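Local coordinates for protein glycoside hydrolase family 5 (Aspergillus oryzae, PDB 6LA0) that acts as a secreted rutinosidase and probably also releases glucose from the non-reducing ends of beta-1,3-glucans, at residues A170-V175 with Y184-M189; A310-N315 with A350-F355; V261-F266 with Y280-S285. All coordinates share one frame; numbering follows the deposited sequence.

Contact 1: A170-V175 with Y184-M189; sequences AVISFV and YTIEPM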
loop_
_atom_site.group_PDB
_atom_site.type_symbol
_atom_site.label_atom_id
_atom_site.label_comp_id
_atom_site.label_asym_id
_atom_site.label_seq_id
_atom_site.Cartn_x
_atom_site.Cartn_y
_atom_site.Cartn_z
ATOM N N ALA A 170 -8.114 -11.314 -12.836
ATOM C CA ALA A 170 -8.184 -12.209 -11.682
ATOM C C ALA A 170 -8.654 -11.486 -10.423
ATOM O O ALA A 170 -9.439 -12.041 -9.644
ATOM C CB ALA A 170 -6.818 -12.860 -11.444
ATOM N N VAL A 171 -8.189 -10.248 -10.197
ATOM C CA VAL A 171 -8.679 -9.488 -9.049
ATOM C C VAL A 171 -10.171 -9.217 -9.191
ATOM O O VAL A 171 -10.936 -9.355 -8.224
ATOM C CB VAL A 171 -7.874 -8.185 -8.882
ATOM C CG1 VAL A 171 -8.493 -7.283 -7.786
ATOM C CG2 VAL A 171 -6.403 -8.499 -8.597
ATOM N N ILE A 172 -10.608 -8.822 -10.396
ATOM C CA ILE A 172 -12.025 -8.531 -10.623
ATOM C C ILE A 172 -12.877 -9.733 -10.241
ATOM O O ILE A 172 -13.895 -9.604 -9.548
ATOM C CB ILE A 172 -12.268 -8.117 -12.087
ATOM C CG1 ILE A 172 -11.674 -6.734 -12.376
ATOM C CG2 ILE A 172 -13.752 -8.113 -12.385
ATOM C CD1 ILE A 172 -11.623 -6.388 -13.868
ATOM N N SER A 173 -12.466 -10.928 -10.698
ATOM C CA SER A 173 -13.215 -12.145 -10.403
ATOM C C SER A 173 -13.264 -12.409 -8.900
ATOM O O SER A 173 -14.329 -12.730 -8.357
ATOM C CB SER A 173 -12.592 -13.323 -11.162
ATOM O OG SER A 173 -13.133 -14.568 -10.758
ATOM N N PHE A 174 -12.121 -12.267 -8.212
ATOM C CA PHE A 174 -12.073 -12.413 -6.752
ATOM C C PHE A 174 -13.103 -11.517 -6.063
ATOM O O PHE A 174 -13.843 -11.961 -5.174
ATOM C CB PHE A 174 -10.658 -12.091 -6.253
ATOM C CG PHE A 174 -10.488 -12.196 -4.752
ATOM C CD1 PHE A 174 -10.779 -11.115 -3.914
ATOM C CD2 PHE A 174 -10.004 -13.367 -4.182
ATOM C CE1 PHE A 174 -10.616 -11.218 -2.538
ATOM C CE2 PHE A 174 -9.832 -13.476 -2.805
ATOM C CZ PHE A 174 -10.136 -12.399 -1.983
ATOM N N VAL A 175 -13.158 -10.240 -6.460
ATOM C CA VAL A 175 -14.140 -9.310 -5.905
ATOM C C VAL A 175 -15.559 -9.748 -6.252
ATOM O O VAL A 175 -16.448 -9.771 -5.389
ATOM C CB VAL A 175 -13.854 -7.882 -6.410
ATOM C CG1 VAL A 175 -14.978 -6.919 -6.014
ATOM C CG2 VAL A 175 -12.498 -7.411 -5.930
ATOM N N TYR A 184 -15.002 -3.899 -1.649
ATOM C CA TYR A 184 -13.639 -3.887 -2.161
ATOM C C TYR A 184 -13.374 -2.687 -3.061
ATOM O O TYR A 184 -14.218 -2.303 -3.869
ATOM C CB TYR A 184 -13.330 -5.174 -2.938
ATOM C CG TYR A 184 -13.438 -6.428 -2.101
ATOM C CD1 TYR A 184 -14.665 -7.045 -1.892
ATOM C CD2 TYR A 184 -12.311 -6.989 -1.511
ATOM C CE1 TYR A 184 -14.769 -8.195 -1.119
ATOM C CE2 TYR A 184 -12.404 -8.127 -0.735
ATOM C CZ TYR A 184 -13.634 -8.730 -0.547
ATOM O OH TYR A 184 -13.705 -9.865 0.222
ATOM N N THR A 185 -12.173 -2.130 -2.929
ATOM C CA THR A 185 -11.612 -1.160 -3.857
ATOM C C THR A 185 -10.393 -1.784 -4.519
ATOM O O THR A 185 -9.540 -2.358 -3.832
ATOM C CB THR A 185 -11.233 0.131 -3.105
ATOM O OG1 THR A 185 -12.425 0.840 -2.759
ATOM C CG2 THR A 185 -10.319 1.031 -3.935
ATOM N N ILE A 186 -10.302 -1.681 -5.845
ATOM C CA ILE A 186 -9.223 -2.313 -6.596
ATOM C C ILE A 186 -8.133 -1.286 -6.895
ATOM O O ILE A 186 -8.387 -0.266 -7.546
ATOM C CB ILE A 186 -9.746 -2.977 -7.882
ATOM C CG1 ILE A 186 -10.630 -4.173 -7.526
ATOM C CG2 ILE A 186 -8.577 -3.392 -8.743
ATOM C CD1 ILE A 186 -11.194 -4.936 -8.731
ATOM N N GLU A 187 -6.911 -1.560 -6.422
ATOM C CA GLU A 187 -5.756 -0.697 -6.668
ATOM C C GLU A 187 -4.757 -1.420 -7.569
ATOM O O GLU A 187 -3.988 -2.273 -7.090
ATOM C CB GLU A 187 -5.096 -0.275 -5.341
ATOM C CG GLU A 187 -3.883 0.662 -5.503
ATOM C CD GLU A 187 -3.494 1.387 -4.214
ATOM O OE1 GLU A 187 -3.609 0.784 -3.126
ATOM O OE2 GLU A 187 -3.074 2.565 -4.292
ATOM N N PRO A 188 -4.717 -1.111 -8.865
ATOM C CA PRO A 188 -4.007 -1.956 -9.840
ATOM C C PRO A 188 -2.510 -1.709 -9.976
ATOM O O PRO A 188 -1.878 -2.382 -10.791
ATOM C CB PRO A 188 -4.738 -1.611 -11.146
ATOM C CG PRO A 188 -5.098 -0.141 -10.965
ATOM C CD PRO A 188 -5.468 -0.015 -9.512
ATOM N N MET A 189 -1.915 -0.793 -9.203
ATOM C CA MET A 189 -0.460 -0.632 -9.195
ATOM C C MET A 189 -0.073 0.181 -7.965
ATOM O O MET A 189 -0.929 0.701 -7.252
ATOM C CB MET A 189 0.039 0.046 -10.477
ATOM C CG MET A 189 -0.245 1.543 -10.527
ATOM S SD MET A 189 -0.329 2.242 -12.186
ATOM C CE MET A 189 1.265 1.818 -12.874
#
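Val171 and Val175 of helix 170-175 face Tyr184 and Ile186 of strand 184-187, the two segments running almost exactly antiparallel (176°) with their axes 9.8 Å apart. The backbones come nearest at Val175 and Tyr184, whose CA atoms are 6.6 Å from each other. One helical turn separates Val171 from Val175, and the strand side chains that point at the helix are alternate ones. Ile186 is the centre of the apolar patch. Its CG1 lies anti to the carbonyl carbon (chi1 -68°) and the chain then runs extended, which sends CD1 toward the helix, tip to tip with Val171 CG1 at 3.7 Å. The same CD1 lies 4.0 Å from Val175 CG2 and 4.1 Å from Ile172 CG1, the Ile172 side chain crossing it at about a right angle. Val175 slides past Tyr184 in the opposite direction, its CG2 3.8 Å from Tyr184 CB, while Val175 CG1 lies against Tyr184 CB and CD1. Farther out, Tyr184 CE2 sits at the edge of the Phe174 ring, 4.0 Å from Phe174 CE1. Tyr184 is enclosed further by Ala118 and Ile122 of helix 110-125, and Ile172 touches Val226 of helix 209-229. With only aliphatic and aromatic carbons meeting, the helix is held on the outer side of the TIM-barrel strand by close apolar fit and burial from water.

Contact 2: A310-N315 with A350-F355; sequences ALRERN and ADYWNF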
loop_
_atom_site.group_PDB
_atom_site.type_symbol
_atom_site.label_atom_id
_atom_site.label_comp_id
_atom_site.label_asym_id
_atom_site.label_seq_id
_atom_site.Cartn_x
_atom_site.Cartn_y
_atom_site.Cartn_z
ATOM N N ALA A 310 8.238 10.318 23.339
ATOM C CA ALA A 310 7.153 10.991 24.049
ATOM C C ALA A 310 6.134 11.602 23.100
ATOM O O ALA A 310 4.945 11.650 23.421
ATOM C CB ALA A 310 7.714 12.084 24.970
ATOM N N LEU A 311 6.565 12.073 21.939
ATOM C CA LEU A 311 5.638 12.758 21.043
ATOM C C LEU A 311 4.914 11.822 20.080
ATOM O O LEU A 311 4.179 12.309 19.212
ATOM C CB LEU A 311 6.371 13.853 20.258
ATOM C CG LEU A 311 6.780 15.086 21.076
ATOM C CD1 LEU A 311 7.598 16.060 20.223
ATOM C CD2 LEU A 311 5.548 15.764 21.662
ATOM N N ARG A 312 5.071 10.498 20.218
ATOM C CA ARG A 312 4.442 9.591 19.259
ATOM C C ARG A 312 2.923 9.697 19.292
ATOM O O ARG A 312 2.268 9.688 18.239
ATOM C CB ARG A 312 4.873 8.149 19.522
ATOM C CG ARG A 312 6.337 7.900 19.214
ATOM C CD ARG A 312 6.754 6.474 19.577
ATOM N NE ARG A 312 6.739 6.236 21.019
ATOM C CZ ARG A 312 6.987 5.055 21.575
ATOM N NH1 ARG A 312 7.275 4.012 20.807
ATOM N NH2 ARG A 312 6.953 4.920 22.895
ATOM N N GLU A 313 2.336 9.777 20.487
ATOM C CA GLU A 313 0.880 9.828 20.570
ATOM C C GLU A 313 0.342 11.105 19.926
ATOM O O GLU A 313 -0.620 11.068 19.138
ATOM C CB GLU A 313 0.430 9.720 22.027
ATOM C CG GLU A 313 -1.081 9.788 22.178
ATOM C CD GLU A 313 -1.528 9.767 23.618
ATOM O OE1 GLU A 313 -0.802 10.327 24.479
ATOM O OE2 GLU A 313 -2.618 9.203 23.881
ATOM N N ARG A 314 0.957 12.249 20.241
ATOM C CA ARG A 314 0.497 13.510 19.667
ATOM C C ARG A 314 0.616 13.488 18.148
ATOM O O ARG A 314 -0.322 13.876 17.431
ATOM C CB ARG A 314 1.290 14.683 20.269
ATOM C CG ARG A 314 0.881 16.062 19.714
ATOM C CD ARG A 314 1.949 17.130 19.922
ATOM N NE ARG A 314 3.069 17.006 18.982
ATOM C CZ ARG A 314 4.070 17.880 18.882
ATOM N NH1 ARG A 314 4.081 18.979 19.634
ATOM N NH2 ARG A 314 5.050 17.677 18.008
ATOM N N ASN A 315 1.732 12.962 17.636
ATOM C CA ASN A 315 2.016 13.050 16.208
ATOM C C ASN A 315 1.150 12.091 15.379
ATOM O O ASN A 315 0.651 12.479 14.314
ATOM C CB ASN A 315 3.511 12.810 15.968
ATOM C CG ASN A 315 4.391 13.955 16.492
ATOM O OD1 ASN A 315 3.926 15.088 16.700
ATOM N ND2 ASN A 315 5.673 13.665 16.690
ATOM N N ALA A 350 11.261 0.273 14.839
ATOM C CA ALA A 350 10.149 -0.489 15.399
ATOM C C ALA A 350 9.374 0.295 16.443
ATOM O O ALA A 350 8.226 -0.063 16.741
ATOM C CB ALA A 350 10.642 -1.804 16.012
ATOM N N ASP A 351 9.951 1.371 16.980
ATOM C CA ASP A 351 9.231 2.223 17.909
ATOM C C ASP A 351 8.304 3.215 17.202
ATOM O O ASP A 351 7.421 3.781 17.856
ATOM C CB ASP A 351 10.242 2.957 18.813
ATOM C CG ASP A 351 11.169 1.980 19.580
ATOM O OD1 ASP A 351 10.632 1.191 20.378
ATOM O OD2 ASP A 351 12.410 1.989 19.367
ATOM N N TYR A 352 8.439 3.396 15.881
ATOM C CA TYR A 352 7.680 4.406 15.148
ATOM C C TYR A 352 6.818 3.868 14.018
ATOM O O TYR A 352 5.884 4.571 13.600
ATOM C CB TYR A 352 8.630 5.474 14.579
ATOM C CG TYR A 352 9.432 6.120 15.672
ATOM C CD1 TYR A 352 8.962 7.256 16.318
ATOM C CD2 TYR A 352 10.648 5.580 16.083
ATOM C CE1 TYR A 352 9.684 7.842 17.340
ATOM C CE2 TYR A 352 11.389 6.166 17.117
ATOM C CZ TYR A 352 10.896 7.299 17.736
ATOM O OH TYR A 352 11.607 7.890 18.753
ATOM N N TRP A 353 7.082 2.659 13.517
ATOM C CA TRP A 353 6.346 2.114 12.381
ATOM C C TRP A 353 5.372 1.016 12.776
ATOM O O TRP A 353 4.760 0.394 11.895
ATOM C CB TRP A 353 7.314 1.559 11.340
ATOM C CG TRP A 353 8.195 2.554 10.678
ATOM C CD1 TRP A 353 9.290 3.152 11.202
ATOM C CD2 TRP A 353 8.081 3.027 9.327
ATOM N NE1 TRP A 353 9.868 3.988 10.272
ATOM C CE2 TRP A 353 9.139 3.929 9.110
ATOM C CE3 TRP A 353 7.184 2.776 8.280
ATOM C CZ2 TRP A 353 9.331 4.581 7.891
ATOM C CZ3 TRP A 353 7.376 3.425 7.067
ATOM C CH2 TRP A 353 8.439 4.317 6.885
ATOM N N ASN A 354 5.218 0.760 14.067
ATOM C CA ASN A 354 4.465 -0.379 14.576
ATOM C C ASN A 354 3.143 0.170 15.095
ATOM O O ASN A 354 3.083 0.738 16.185
ATOM C CB ASN A 354 5.288 -1.089 15.652
ATOM C CG ASN A 354 4.607 -2.319 16.220
ATOM O OD1 ASN A 354 3.823 -2.982 15.539
ATOM N ND2 ASN A 354 4.909 -2.632 17.481
ATOM N N PHE A 355 2.080 0.039 14.295
ATOM C CA PHE A 355 0.790 0.578 14.715
ATOM C C PHE A 355 0.235 -0.163 15.928
ATOM O O PHE A 355 -0.534 0.417 16.702
ATOM C CB PHE A 355 -0.210 0.542 13.548
ATOM C CG PHE A 355 -1.391 1.444 13.741
ATOM C CD1 PHE A 355 -1.285 2.802 13.511
ATOM C CD2 PHE A 355 -2.601 0.938 14.189
ATOM C CE1 PHE A 355 -2.376 3.642 13.701
ATOM C CE2 PHE A 355 -3.693 1.765 14.379
ATOM C CZ PHE A 355 -3.583 3.119 14.131
HETATM O O HOH W 1 8.086 1.237 21.369
#
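Arg312, in the first turn of helix 312-326, reaches across to Asp351 and Tyr352 in the loop that precedes helix 355-360. From CB, which points toward that loop, the chain passes to CG, 3.8 Å from Tyr352 CE1 and also close to CD1. The arginine crosses the tyrosine side chain at about a right angle, coming obliquely to its ring. CD touches Tyr352 CE1 too, at 3.9 Å, and lies only 3.3 Å from Asp351 O. At chi3 (-68°) the otherwise extended chain bends, and NE turns to the carbonyl oxygen of Phe309, just before its own helix. At the far end NH1 donates to Asp351 O over 3.0 Å; the N-H...O angle is 164°, the oxygen lies in the guanidinium plane, and the bond uses a lone pair in the carbonyl plane. NH1 also gives a hydrogen bond to a water at 2.9 Å, and this water donates to Asp351 OD1 at 2.7 Å. The carboxylate itself stays short of a salt bridge, NH1 being 4.4 Å from Asp351 OD1, and its OD2 accepts from Thr348 N. Tyr352 OH is bound to Gln346 O, while its ring packs on Ile301 of strand 294-303. The N-H groups of the buried guanidinium are satisfied in part by the backbone carbonyls of Asp351 and Phe309, and the water-linked Asp351 carboxylate probably offsets some of its charge. Straight, in-plane bonding to a main-chain oxygen ties the loop to the helix start, while CG and CD pack beside Tyr352 CE1.

Contact 3: V261-F266 with Y280-S285; sequences VHTYYF and YADAQS
Asp282 OD2, on helix 275-285, is gripped by two partners: the hydroxyl of Tyr265 near the end of strand 257-265, and Arg268 NH2 in a salt bridge. Tyr265 OH donates over 2.7 Å to the anti lone pair of OD2, the one turned away from the other carboxylate oxygen. The two side chains come from opposite directions, and the ring and carboxylate planes differ by only 21°. Tyr265 CE1 also lies 3.1 Å from Asp282 OD2. With CG beside the backbone N (chi1 -58°), the tyrosine can carry its hydroxyl to the helix, and its ring lies against Leu275 and Leu279 there. Thr263, two residues earlier, points its CB at the helix and brings CG2 within 3.7 Å of Asp282 OD2, crossing the aspartate at a slant; its OG1 is bonded to Lys286 NZ instead. Arg268 probably stabilises the negative charge of the aspartate. It also bonds through NH1 to Tyr264 O, so this part of the strand, the following loop and the helix are tied together. Strand 257-265, helix 275-285 and strand 294-303 form a right-handed beta-alpha-beta unit, the building block of the TIM barrel of this family.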
loop_
_atom_site.group_PDB
_atom_site.type_symbol
_atom_site.label_atom_id
_atom_site.label_comp_id
_atom_site.label_asym_id
_atom_site.label_seq_id
_atom_site.Cartn_x
_atom_site.Cartn_y
_atom_site.Cartn_z
ATOM N N VAL A 261 -2.436 8.809 -2.318
ATOM C CA VAL A 261 -1.161 9.502 -2.151
ATOM C C VAL A 261 -0.435 8.943 -0.933
ATOM O O VAL A 261 -1.061 8.528 0.050
ATOM C CB VAL A 261 -1.334 11.039 -2.023
ATOM C CG1 VAL A 261 -2.039 11.621 -3.263
ATOM C CG2 VAL A 261 -2.084 11.424 -0.725
ATOM N N HIS A 262 0.903 8.948 -1.001
ATOM C CA HIS A 262 1.778 8.463 0.063
ATOM C C HIS A 262 2.631 9.609 0.610
ATOM O O HIS A 262 3.222 10.380 -0.152
ATOM C CB HIS A 262 2.679 7.327 -0.456
ATOM C CG HIS A 262 1.915 6.128 -0.921
ATOM N ND1 HIS A 262 2.522 5.023 -1.486
ATOM C CD2 HIS A 262 0.589 5.848 -0.880
ATOM C CE1 HIS A 262 1.601 4.125 -1.783
ATOM N NE2 HIS A 262 0.420 4.601 -1.433
ATOM N N THR A 263 2.718 9.704 1.932
ATOM C CA THR A 263 3.409 10.821 2.577
ATOM C C THR A 263 4.299 10.289 3.685
ATOM O O THR A 263 3.791 9.744 4.669
ATOM C CB THR A 263 2.412 11.833 3.146
ATOM O OG1 THR A 263 1.486 12.227 2.120
ATOM C CG2 THR A 263 3.153 13.063 3.691
ATOM N N TYR A 264 5.616 10.471 3.531
ATOM C CA TYR A 264 6.606 10.039 4.508
ATOM C C TYR A 264 7.547 11.185 4.873
ATOM O O TYR A 264 7.669 12.181 4.149
ATOM C CB TYR A 264 7.420 8.863 3.980
ATOM C CG TYR A 264 6.657 7.560 3.887
ATOM C CD1 TYR A 264 6.285 6.871 5.043
ATOM C CD2 TYR A 264 6.343 6.993 2.654
ATOM C CE1 TYR A 264 5.608 5.649 4.970
ATOM C CE2 TYR A 264 5.657 5.772 2.565
ATOM C CZ TYR A 264 5.289 5.106 3.722
ATOM O OH TYR A 264 4.632 3.890 3.655
ATOM N N TYR A 265 8.252 11.007 6.005
ATOM C CA TYR A 265 9.090 12.056 6.576
ATOM C C TYR A 265 10.478 11.590 7.011
ATOM O O TYR A 265 11.245 12.406 7.548
ATOM C CB TYR A 265 8.374 12.698 7.776
ATOM C CG TYR A 265 7.032 13.284 7.411
ATOM C CD1 TYR A 265 6.934 14.596 6.968
ATOM C CD2 TYR A 265 5.867 12.530 7.499
ATOM C CE1 TYR A 265 5.714 15.143 6.606
ATOM C CE2 TYR A 265 4.630 13.072 7.139
ATOM C CZ TYR A 265 4.566 14.384 6.695
ATOM O OH TYR A 265 3.363 14.956 6.335
ATOM N N PHE A 266 10.827 10.316 6.803
ATOM C CA PHE A 266 12.091 9.809 7.334
ATOM C C PHE A 266 13.314 10.282 6.547
ATOM O O PHE A 266 14.440 10.119 7.035
ATOM C CB PHE A 266 12.062 8.274 7.408
ATOM C CG PHE A 266 11.754 7.604 6.095
ATOM C CD1 PHE A 266 12.778 7.219 5.239
ATOM C CD2 PHE A 266 10.440 7.351 5.725
ATOM C CE1 PHE A 266 12.497 6.586 4.023
ATOM C CE2 PHE A 266 10.146 6.717 4.497
ATOM C CZ PHE A 266 11.180 6.338 3.650
ATOM N N TYR A 280 0.049 18.836 8.546
ATOM C CA TYR A 280 -1.110 19.614 8.136
ATOM C C TYR A 280 -0.858 20.301 6.800
ATOM O O TYR A 280 -1.749 20.347 5.944
ATOM C CB TYR A 280 -1.473 20.632 9.214
ATOM C CG TYR A 280 -2.252 20.049 10.376
ATOM C CD1 TYR A 280 -3.635 19.952 10.334
ATOM C CD2 TYR A 280 -1.605 19.610 11.518
ATOM C CE1 TYR A 280 -4.355 19.422 11.404
ATOM C CE2 TYR A 280 -2.313 19.078 12.591
ATOM C CZ TYR A 280 -3.685 18.980 12.523
ATOM O OH TYR A 280 -4.386 18.463 13.598
ATOM N N ALA A 281 0.355 20.827 6.599
ATOM C CA ALA A 281 0.697 21.452 5.323
ATOM C C ALA A 281 0.571 20.454 4.181
ATOM O O ALA A 281 -0.001 20.769 3.125
ATOM C CB ALA A 281 2.114 22.020 5.376
ATOM N N ASP A 282 1.106 19.243 4.377
ATOM C CA ASP A 282 1.125 18.237 3.312
ATOM C C ASP A 282 -0.283 17.787 2.953
ATOM O O ASP A 282 -0.611 17.616 1.768
ATOM C CB ASP A 282 1.966 17.032 3.741
ATOM C CG ASP A 282 3.462 17.306 3.688
ATOM O OD1 ASP A 282 3.884 18.242 2.970
ATOM O OD2 ASP A 282 4.219 16.592 4.373
ATOM N N ALA A 283 -1.120 17.545 3.963
ATOM C CA ALA A 283 -2.489 17.127 3.704
ATOM C C ALA A 283 -3.251 18.215 2.955
ATOM O O ALA A 283 -4.046 17.922 2.050
ATOM C CB ALA A 283 -3.182 16.777 5.021
ATOM N N GLN A 284 -2.998 19.486 3.303
ATOM C CA GLN A 284 -3.634 20.593 2.593
ATOM C C GLN A 284 -3.191 20.642 1.135
ATOM O O GLN A 284 -4.021 20.804 0.237
ATOM C CB GLN A 284 -3.320 21.924 3.284
ATOM C CG GLN A 284 -3.962 23.136 2.600
ATOM C CD GLN A 284 -3.784 24.430 3.393
ATOM O OE1 GLN A 284 -3.537 24.407 4.600
ATOM N NE2 GLN A 284 -3.906 25.560 2.708
ATOM N N SER A 285 -1.891 20.508 0.876
ATOM C CA SER A 285 -1.417 20.630 -0.496
ATOM C C SER A 285 -1.761 19.411 -1.353
ATOM O O SER A 285 -1.775 19.523 -2.581
ATOM C CB SER A 285 0.089 20.854 -0.510
ATOM O OG SER A 285 0.753 19.717 -0.021
#

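All three contacts are mostly buried, but they differ in chemistry. Contact 1 is purely apolar, a helix against the strand that follows it, on the other side of the chain's centre from contacts 2 and 3. Contact 3 also pairs a strand with a helix, this time through a charged, hydrogen-bonded aspartate near the strand's end. Contact 2, the farthest from the chain's centre, joins a helix start to a loop by an arginine, backbone oxygen and water. Contacts 2 and 3 touch: Trp353 packs on Tyr264 and Phe266, Trp353 CZ3 lying 3.5 Å from Tyr264 CE1. Contact 1 touches neither; its centre is about 32 Å from that of contact 2.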